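Local coordinates for protein OLD nuclease (Thermus scotoductus, PDB 6P74) that degrades linear and supercoiled double-stranded DNA as a metal-dependent 5'-to-3' exonuclease, nicks circular DNA, and carries a DNA-stimulated ATPase, at residues A[49-52]-A[53-56]; A[129-132]-A[133-136]. All coordinates share one frame; numbering follows the deposited sequence.

Interaction 1. Residues A[49-52]-A[53-56]; sequences WPSL and RSFR. With SO4 (sulfate ion), chain K.
With its OG beside its own backbone N and opposite the carbonyl carbon (chi1 -58°), Ser54 reaches back to Ser51, three residues earlier. There OG accepts the backbone N-H of Ser51 at 3.0 Å from Ser51 N, in an almost straight bond (169°). The main chains return the link, Ser54 N donating to Ser51 O over 2.8 Å. Side chain and main chain of one residue together close a tight turn, a place suited to serine, whose hydroxyl lies close enough to the backbone to bond with it. A weak third bond, Phe55 N to Leu52 O (3.4 Å), repeats the i to i+3 spacing of the short 3-10 helix formed here. This 3-10 turn interrupts the loop between helix 34-45, which starts within the probable ATP-binding P-loop, and strand 70-76, and it lies against the antiparallel sheet of the ATPase domain. Phe55, buried, packs on Leu92, Cys94 and Val103 of that sheet; at the edge of its ring, CD1 is 3.8 Å from Ser51 O. The side chain of Leu52 packs on Phe101 and Val103. At the start of the segment Pro50, a rigid ring suited to an extended backbone, sets its CD 3.5 Å above the plane of the Trp49 indole, toward the rim. The indole edge carries a sulfate, probably from the crystallisation liquor: Trp49 NE1 donates to its O2 at 3.0 Å, and Leu105 N binds the same ion. Arg53 runs extended before bending at chi3 (-43°), which brings NH2 obliquely within 3.7 Å of Ser51 OG, while its side chain packs on Tyr281 of the second subunit.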
loop_
_atom_site.group_PDB
_atom_site.type_symbol
_atom_site.label_atom_id
_atom_site.label_comp_id
_atom_site.label_asym_id
_atom_site.label_seq_id
_atom_site.Cartn_x
_atom_site.Cartn_y
_atom_site.Cartn_z
ATOM N N TRP A 49 -11.474 10.746 -6.973
ATOM C CA TRP A 49 -11.235 11.340 -8.277
ATOM C C TRP A 49 -9.749 11.269 -8.621
ATOM O O TRP A 49 -8.912 11.732 -7.832
ATOM C CB TRP A 49 -11.706 12.791 -8.326
ATOM C CG TRP A 49 -11.595 13.317 -9.714
ATOM C CD1 TRP A 49 -10.516 13.943 -10.271
ATOM C CD2 TRP A 49 -12.575 13.204 -10.752
ATOM N NE1 TRP A 49 -10.776 14.250 -11.584
ATOM C CE2 TRP A 49 -12.033 13.810 -11.905
ATOM C CE3 TRP A 49 -13.868 12.665 -10.813
ATOM C CZ2 TRP A 49 -12.736 13.891 -13.104
ATOM C CZ3 TRP A 49 -14.567 12.752 -12.002
ATOM C CH2 TRP A 49 -14.001 13.359 -13.133
ATOM N N PRO A 50 -9.386 10.714 -9.774
ATOM C CA PRO A 50 -7.965 10.583 -10.136
ATOM C C PRO A 50 -7.312 11.944 -10.284
ATOM O O PRO A 50 -7.735 12.765 -11.094
ATOM C CB PRO A 50 -8.003 9.848 -11.482
ATOM C CG PRO A 50 -9.380 9.341 -11.630
ATOM C CD PRO A 50 -10.276 10.211 -10.827
ATOM N N SER A 51 -6.263 12.173 -9.507
ATOM C CA SER A 51 -5.497 13.400 -9.647
ATOM C C SER A 51 -4.049 13.093 -9.285
ATOM O O SER A 51 -3.678 11.935 -9.063
ATOM C CB SER A 51 -6.107 14.518 -8.794
ATOM O OG SER A 51 -6.154 14.156 -7.429
ATOM N N LEU A 52 -3.223 14.138 -9.248
ATOM C CA LEU A 52 -1.827 13.953 -8.883
ATOM C C LEU A 52 -1.697 13.347 -7.486
ATOM O O LEU A 52 -0.723 12.640 -7.205
ATOM C CB LEU A 52 -1.094 15.294 -8.986
ATOM C CG LEU A 52 0.435 15.265 -8.998
ATOM C CD1 LEU A 52 0.972 14.329 -10.084
ATOM C CD2 LEU A 52 0.990 16.688 -9.167
ATOM N N ARG A 53 -2.674 13.607 -6.603
ATOM C CA ARG A 53 -2.722 13.001 -5.273
ATOM C C ARG A 53 -3.009 11.508 -5.308
ATOM O O ARG A 53 -2.974 10.865 -4.251
ATOM C CB ARG A 53 -3.795 13.669 -4.409
ATOM C CG ARG A 53 -3.461 15.051 -3.884
ATOM C CD ARG A 53 -4.664 15.657 -3.162
ATOM N NE ARG A 53 -5.904 15.416 -3.899
ATOM C CZ ARG A 53 -6.877 16.313 -4.046
ATOM N NH1 ARG A 53 -6.757 17.522 -3.514
ATOM N NH2 ARG A 53 -7.967 16.000 -4.738
ATOM N N SER A 54 -3.319 10.946 -6.476
ATOM C CA SER A 54 -3.607 9.522 -6.557
ATOM C C SER A 54 -2.351 8.677 -6.714
ATOM O O SER A 54 -2.382 7.479 -6.406
ATOM C CB SER A 54 -4.556 9.244 -7.727
ATOM O OG SER A 54 -5.763 9.970 -7.601
ATOM N N PHE A 55 -1.257 9.264 -7.189
ATOM C CA PHE A 55 -0.046 8.526 -7.505
ATOM C C PHE A 55 1.025 8.755 -6.448
ATOM O O PHE A 55 1.060 9.793 -5.783
ATOM C CB PHE A 55 0.499 8.940 -8.877
ATOM C CG PHE A 55 -0.355 8.497 -10.031
ATOM C CD1 PHE A 55 -1.425 9.271 -10.460
ATOM C CD2 PHE A 55 -0.078 7.314 -10.700
ATOM C CE1 PHE A 55 -2.210 8.864 -11.539
ATOM C CE2 PHE A 55 -0.853 6.899 -11.771
ATOM C CZ PHE A 55 -1.922 7.673 -12.194
ATOM N N ARG A 56 1.898 7.764 -6.300
ATOM C CA ARG A 56 3.164 7.926 -5.599
ATOM C C ARG A 56 4.261 8.138 -6.644
ATOM O O ARG A 56 4.418 7.322 -7.563
ATOM C CB ARG A 56 3.453 6.707 -4.711
ATOM C CG ARG A 56 2.313 6.342 -3.752
ATOM C CD ARG A 56 2.696 5.227 -2.773
ATOM N NE ARG A 56 2.835 5.726 -1.399
ATOM C CZ ARG A 56 3.047 4.958 -0.326
ATOM N NH1 ARG A 56 3.145 3.637 -0.453
ATOM N NH2 ARG A 56 3.157 5.513 0.880
HETATM S S SO4 K . -8.037 15.610 -14.085
HETATM O O1 SO4 K . -7.609 14.988 -15.336
HETATM O O2 SO4 K . -9.485 15.512 -13.933
HETATM O O3 SO4 K . -7.397 14.952 -12.945
HETATM O O4 SO4 K . -7.649 17.018 -14.110
#

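Interaction 2. Residues A[129-132]-A[133-136]; sequences MRNH and ARVL
Over one face of the Arg130 guanidinium, toward the rim, stands Arg134 CG, 3.8 Å above the plane, and at the edge of the Arg134 guanidinium sits the amide of Asn131. The two guanidinium planes are nearly parallel, 19° apart, yet the meeting is of the Arg134 methylenes with the Arg130 group, not of one guanidinium on the other, and Arg134 CD is 3.7 Å from Arg130 NH2. Arginine suits both positions because its chain offers a greasy surface and its end a flat, polar one. The bend of Arg134 at chi3 (75°) turns its guanidinium beside Asn131, which runs alongside in the same direction. Arg134 NH1 then gives a weak bond to Asn131 OD1, 3.3 Å long and fairly straight, though the amide is turned steeply to the guanidinium plane. Arg130 NH2 and Arg134 NE, like charges, approach to 4.1 Å; Asp47, on which Arg134 packs, may offset some of that charge. Arg130 NE is satisfied by the carbonyl of Val44. The backbone turns through two i to i+3 bonds: Ala133 N to Arg130 O at 3.0 Å, and Arg134 N more weakly to Asn131 O at 3.3 Å. The Ala133 methyl lies against the His132 peptide. His132 points elsewhere, its ring meeting Tyr80 and Phe76, while Met129 packs into a greasy patch on Ile87 and Phe90 of strand 85-97. From this turn the chain enters strand 135-138, an outermost strand, within this chain, of the mixed sheet; Leu136 pairs there with Thr272 and Ile274 of strand 272-276, in the largely parallel core of a P-loop ATPase of the ABC type.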
loop_
_atom_site.group_PDB
_atom_site.type_symbol
_atom_site.label_atom_id
_atom_site.label_comp_id
_atom_site.label_asym_id
_atom_site.label_seq_id
_atom_site.Cartn_x
_atom_site.Cartn_y
_atom_site.Cartn_z
ATOM N N MET A 129 -20.038 11.490 -15.968
ATOM C CA MET A 129 -19.418 10.589 -16.919
ATOM C C MET A 129 -18.569 9.548 -16.206
ATOM O O MET A 129 -18.661 8.356 -16.501
ATOM C CB MET A 129 -18.578 11.379 -17.917
ATOM C CG MET A 129 -17.941 10.500 -19.013
ATOM S SD MET A 129 -17.049 11.486 -20.241
ATOM C CE MET A 129 -18.410 12.083 -21.201
ATOM N N ARG A 130 -17.744 9.974 -15.251
ATOM C CA ARG A 130 -16.910 9.010 -14.551
ATOM C C ARG A 130 -17.739 8.118 -13.629
ATOM O O ARG A 130 -17.493 6.911 -13.557
ATOM C CB ARG A 130 -15.808 9.714 -13.764
ATOM C CG ARG A 130 -14.645 8.778 -13.413
ATOM C CD ARG A 130 -13.686 9.454 -12.462
ATOM N NE ARG A 130 -13.527 8.666 -11.248
ATOM C CZ ARG A 130 -14.272 8.817 -10.163
ATOM N NH1 ARG A 130 -15.225 9.739 -10.137
ATOM N NH2 ARG A 130 -14.065 8.055 -9.108
ATOM N N ASN A 131 -18.724 8.688 -12.917
ATOM C CA ASN A 131 -19.556 7.862 -12.047
ATOM C C ASN A 131 -20.343 6.829 -12.835
ATOM O O ASN A 131 -20.727 5.791 -12.278
ATOM C CB ASN A 131 -20.509 8.720 -11.233
ATOM C CG ASN A 131 -19.786 9.632 -10.253
ATOM O OD1 ASN A 131 -18.582 9.491 -10.018
ATOM N ND2 ASN A 131 -20.524 10.589 -9.681
ATOM N N HIS A 132 -20.591 7.091 -14.116
ATOM C CA HIS A 132 -21.165 6.090 -15.005
ATOM C C HIS A 132 -20.534 4.724 -14.773
ATOM O O HIS A 132 -21.237 3.717 -14.635
ATOM C CB HIS A 132 -20.963 6.532 -16.458
ATOM C CG HIS A 132 -21.370 5.518 -17.478
ATOM N ND1 HIS A 132 -22.658 5.037 -17.577
ATOM C CD2 HIS A 132 -20.664 4.910 -18.463
ATOM C CE1 HIS A 132 -22.724 4.166 -18.573
ATOM N NE2 HIS A 132 -21.530 4.080 -19.136
ATOM N N ALA A 133 -19.202 4.677 -14.726
ATOM C CA ALA A 133 -18.453 3.429 -14.770
ATOM C C ALA A 133 -17.770 3.079 -13.450
ATOM O O ALA A 133 -16.913 2.188 -13.434
ATOM C CB ALA A 133 -17.412 3.487 -15.890
ATOM N N ARG A 134 -18.130 3.740 -12.351
ATOM C CA ARG A 134 -17.441 3.504 -11.089
ATOM C C ARG A 134 -17.654 2.082 -10.581
ATOM O O ARG A 134 -18.715 1.474 -10.759
ATOM C CB ARG A 134 -17.895 4.499 -10.026
ATOM C CG ARG A 134 -16.965 5.681 -9.926
ATOM C CD ARG A 134 -17.565 6.777 -9.066
ATOM N NE ARG A 134 -17.509 6.442 -7.647
ATOM C CZ ARG A 134 -18.103 7.145 -6.686
ATOM N NH1 ARG A 134 -18.816 8.227 -6.994
ATOM N NH2 ARG A 134 -17.992 6.767 -5.420
ATOM N N VAL A 135 -16.633 1.562 -9.916
ATOM C CA VAL A 135 -16.613 0.178 -9.469
ATOM C C VAL A 135 -16.612 0.161 -7.957
ATOM O O VAL A 135 -16.034 1.038 -7.308
ATOM C CB VAL A 135 -15.385 -0.577 -10.007
ATOM C CG1 VAL A 135 -15.356 -0.516 -11.510
ATOM C CG2 VAL A 135 -14.122 0.022 -9.423
ATOM N N LEU A 136 -17.275 -0.839 -7.396
ATOM C CA LEU A 136 -17.084 -1.165 -5.992
ATOM C C LEU A 136 -15.786 -1.946 -5.848
ATOM O O LEU A 136 -15.575 -2.949 -6.542
ATOM C CB LEU A 136 -18.259 -1.982 -5.463
ATOM C CG LEU A 136 -19.417 -1.161 -4.916
ATOM C CD1 LEU A 136 -20.509 -2.083 -4.423
ATOM C CD2 LEU A 136 -18.918 -0.260 -3.787
#

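How the interactions relate
Interactions 1 and 2 follow one another along the chain within the N-terminal part of the ATPase domain, their centres about 17 Å apart. They meet directly: Arg130 of residues 129-136 lays its guanidinium against Trp49 and Pro50 of residues 49-56, with Arg130 NH1 3.3 Å from Trp49 CE3. Each is partly buried and relies on i to i+3 backbone bonds. In interaction 1 a serine hydroxyl secures a loop turn on the antiparallel sheet, with arginines facing the second subunit. Interaction 2 instead leads from helix 127-132 into the mixed sheet, its turn lined by long polar side chains, and no other protein chain touches it.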